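Local coordinates for replicase polyprotein 1a (Avian infectious bronchitis virus, PDB 3LD1), which yields, on proteolytic processing, the coronavirus non-structural proteins, among them nsp2, of which this chain is the nsp2a fragment and whose role is not settled, at residues D301-Q307 against V350-V356. The protein carries 3 engineered substitutions. Sequence-based numbering, arbitrary orientation.
Sequences DLTLLDQ and VHCCERV
An antiparallel strand pair, T303 against E354 at its centre, belongs to the C-terminal sheet of this elongated chain. T303 and E354 form a hydrogen-bonded pair, T303 N to E354 O at 3.0 Å and E354 N to T303 O at 3.1 Å. The hydroxyl of T303 doubles the grip on the same carbonyl: with OG1 between its own N and carbonyl carbon (chi1 38°), it donates to E354 O at 2.9 Å from well above the carbonyl plane. Beyond the non-hydrogen-bonded pair L304–C353, L305 N reaches C352 O at 3.0 Å. Strand 345-355 also bonds to strand 335-342, through H351 with A338 and C353 with F336, so this contact adds strand 302-308 along its other edge. At D306 an inverse gamma turn kinks the chain, yet Q307 O still meets C352 N at 2.7 Å, nearly head-on. The side chain of Q307, extended beyond CG, carries its amide to the sulfur of C352, NE2 donating to SG at 3.3 Å close to the amide plane. CD1 of L305 packs on CB of C352, while CD2 of L305 lies 3.6 Å from OE1 of E354, the side chains of L305 and E354 crossing at about a right angle. On the face carrying L304 and C353, CD2 of L304 rests against CB of H351. At the far end the V356 N to D301 O bond is weak, and the D301 carboxylate turns to R299 in a salt bridge.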
loop_
_atom_site.group_PDB
_atom_site.type_symbol
_atom_site.label_atom_id
_atom_site.label_comp_id
_atom_site.label_asym_id
_atom_site.label_seq_id
_atom_site.Cartn_x
_atom_site.Cartn_y
_atom_site.Cartn_z
ATOM N N ASP A 301 30.988 29.463 17.883
ATOM C CA ASP A 301 30.766 30.873 18.025
ATOM C C ASP A 301 29.357 31.222 17.706
ATOM O O ASP A 301 29.100 32.343 17.244
ATOM C CB ASP A 301 31.705 31.640 17.068
ATOM C CG ASP A 301 31.524 31.208 15.613
ATOM O OD1 ASP A 301 31.216 30.029 15.358
ATOM O OD2 ASP A 301 31.705 32.010 14.711
ATOM N N LEU A 302 28.426 30.293 17.916
ATOM C CA LEU A 302 27.039 30.595 17.537
ATOM C C LEU A 302 26.011 30.226 18.566
ATOM O O LEU A 302 26.229 29.357 19.377
ATOM C CB LEU A 302 26.694 29.996 16.214
ATOM C CG LEU A 302 27.371 30.545 14.973
ATOM C CD1 LEU A 302 27.463 29.518 13.809
ATOM C CD2 LEU A 302 26.542 31.678 14.479
ATOM N N THR A 303 24.890 30.909 18.533
ATOM C CA THR A 303 23.788 30.607 19.392
ATOM C C THR A 303 22.589 30.299 18.519
ATOM O O THR A 303 22.365 30.968 17.502
ATOM C CB THR A 303 23.456 31.798 20.296
ATOM O OG1 THR A 303 23.623 32.996 19.547
ATOM C CG2 THR A 303 24.465 31.881 21.461
ATOM N N LEU A 304 21.842 29.273 18.929
ATOM C CA LEU A 304 20.647 28.789 18.295
ATOM C C LEU A 304 19.485 29.620 18.767
ATOM O O LEU A 304 19.197 29.663 19.930
ATOM C CB LEU A 304 20.390 27.356 18.749
ATOM C CG LEU A 304 19.705 26.306 17.855
ATOM C CD1 LEU A 304 18.844 25.323 18.619
ATOM C CD2 LEU A 304 18.880 26.938 16.785
ATOM N N LEU A 305 18.807 30.254 17.845
ATOM C CA LEU A 305 17.609 30.932 18.156
ATOM C C LEU A 305 16.450 29.976 18.015
ATOM O O LEU A 305 16.468 29.033 17.208
ATOM C CB LEU A 305 17.416 32.048 17.162
ATOM C CG LEU A 305 18.483 33.137 17.207
ATOM C CD1 LEU A 305 18.366 33.999 15.939
ATOM C CD2 LEU A 305 18.349 33.993 18.502
ATOM N N ASP A 306 15.411 30.231 18.779
ATOM C CA ASP A 306 14.235 29.407 18.703
ATOM C C ASP A 306 13.396 29.878 17.500
ATOM O O ASP A 306 12.457 30.639 17.696
ATOM C CB ASP A 306 13.501 29.602 20.028
ATOM C CG ASP A 306 12.143 28.921 20.067
ATOM O OD1 ASP A 306 11.923 28.110 21.008
ATOM O OD2 ASP A 306 11.270 29.231 19.200
ATOM N N GLN A 307 13.722 29.486 16.262
ATOM C CA GLN A 307 13.083 30.146 15.097
ATOM C C GLN A 307 13.547 29.703 13.701
ATOM O O GLN A 307 14.748 29.663 13.404
ATOM C CB GLN A 307 13.218 31.642 15.251
ATOM C CG GLN A 307 13.495 32.414 14.005
ATOM C CD GLN A 307 13.792 33.858 14.350
ATOM O OE1 GLN A 307 13.307 34.375 15.372
ATOM N NE2 GLN A 307 14.611 34.522 13.522
ATOM N N VAL A 350 15.512 24.018 9.112
ATOM C CA VAL A 350 16.448 25.085 9.280
ATOM C C VAL A 350 16.031 26.050 10.394
ATOM O O VAL A 350 14.931 26.551 10.377
ATOM C CB VAL A 350 16.692 25.833 7.952
ATOM C CG1 VAL A 350 17.778 26.911 8.168
ATOM C CG2 VAL A 350 17.170 24.893 6.878
ATOM N N HIS A 351 16.924 26.287 11.365
ATOM C CA HIS A 351 16.725 27.337 12.371
ATOM C C HIS A 351 17.721 28.522 12.238
ATOM O O HIS A 351 18.861 28.342 11.817
ATOM C CB HIS A 351 16.771 26.722 13.770
ATOM C CG HIS A 351 15.622 25.787 14.075
ATOM N ND1 HIS A 351 15.384 24.638 13.356
ATOM C CD2 HIS A 351 14.658 25.827 15.039
ATOM C CE1 HIS A 351 14.314 24.020 13.850
ATOM N NE2 HIS A 351 13.835 24.736 14.853
ATOM N N CYS A 352 17.306 29.732 12.618
ATOM C CA CYS A 352 18.201 30.868 12.591
ATOM C C CYS A 352 19.193 30.804 13.708
ATOM O O CYS A 352 18.874 30.305 14.812
ATOM C CB CYS A 352 17.437 32.147 12.783
ATOM S SG CYS A 352 16.146 32.386 11.595
ATOM N N CYS A 353 20.371 31.370 13.410
ATOM C CA CYS A 353 21.443 31.616 14.395
ATOM C C CYS A 353 21.942 33.104 14.507
ATOM O O CYS A 353 21.828 33.903 13.559
ATOM C CB CYS A 353 22.655 30.710 14.042
ATOM S SG CYS A 353 22.386 28.888 14.342
ATOM N N GLU A 354 22.534 33.449 15.652
ATOM C CA GLU A 354 23.198 34.755 15.849
ATOM C C GLU A 354 24.596 34.440 16.181
ATOM O O GLU A 354 24.843 33.489 16.944
ATOM C CB GLU A 354 22.720 35.363 17.130
ATOM C CG GLU A 354 22.157 36.708 17.069
ATOM C CD GLU A 354 21.191 36.821 18.214
ATOM O OE1 GLU A 354 19.996 37.125 17.987
ATOM O OE2 GLU A 354 21.624 36.500 19.344
ATOM N N ARG A 355 25.517 35.261 15.701
ATOM C CA ARG A 355 26.875 35.189 16.218
ATOM C C ARG A 355 26.863 35.719 17.666
ATOM O O ARG A 355 26.128 36.668 17.973
ATOM C CB ARG A 355 27.831 35.960 15.322
ATOM C CG ARG A 355 29.243 35.355 15.278
ATOM C CD ARG A 355 30.126 36.215 14.389
ATOM N NE ARG A 355 29.304 36.743 13.292
ATOM C CZ ARG A 355 29.741 36.987 12.058
ATOM N NH1 ARG A 355 31.021 36.767 11.748
ATOM N NH2 ARG A 355 28.883 37.455 11.145
ATOM N N VAL A 356 27.612 35.060 18.554
ATOM C CA VAL A 356 27.715 35.473 19.955
ATOM C C VAL A 356 28.123 36.945 20.136
ATOM O O VAL A 356 29.039 37.433 19.437
ATOM C CB VAL A 356 28.799 34.659 20.669
ATOM C CG1 VAL A 356 28.309 33.263 20.955
ATOM C CG2 VAL A 356 30.139 34.654 19.839
#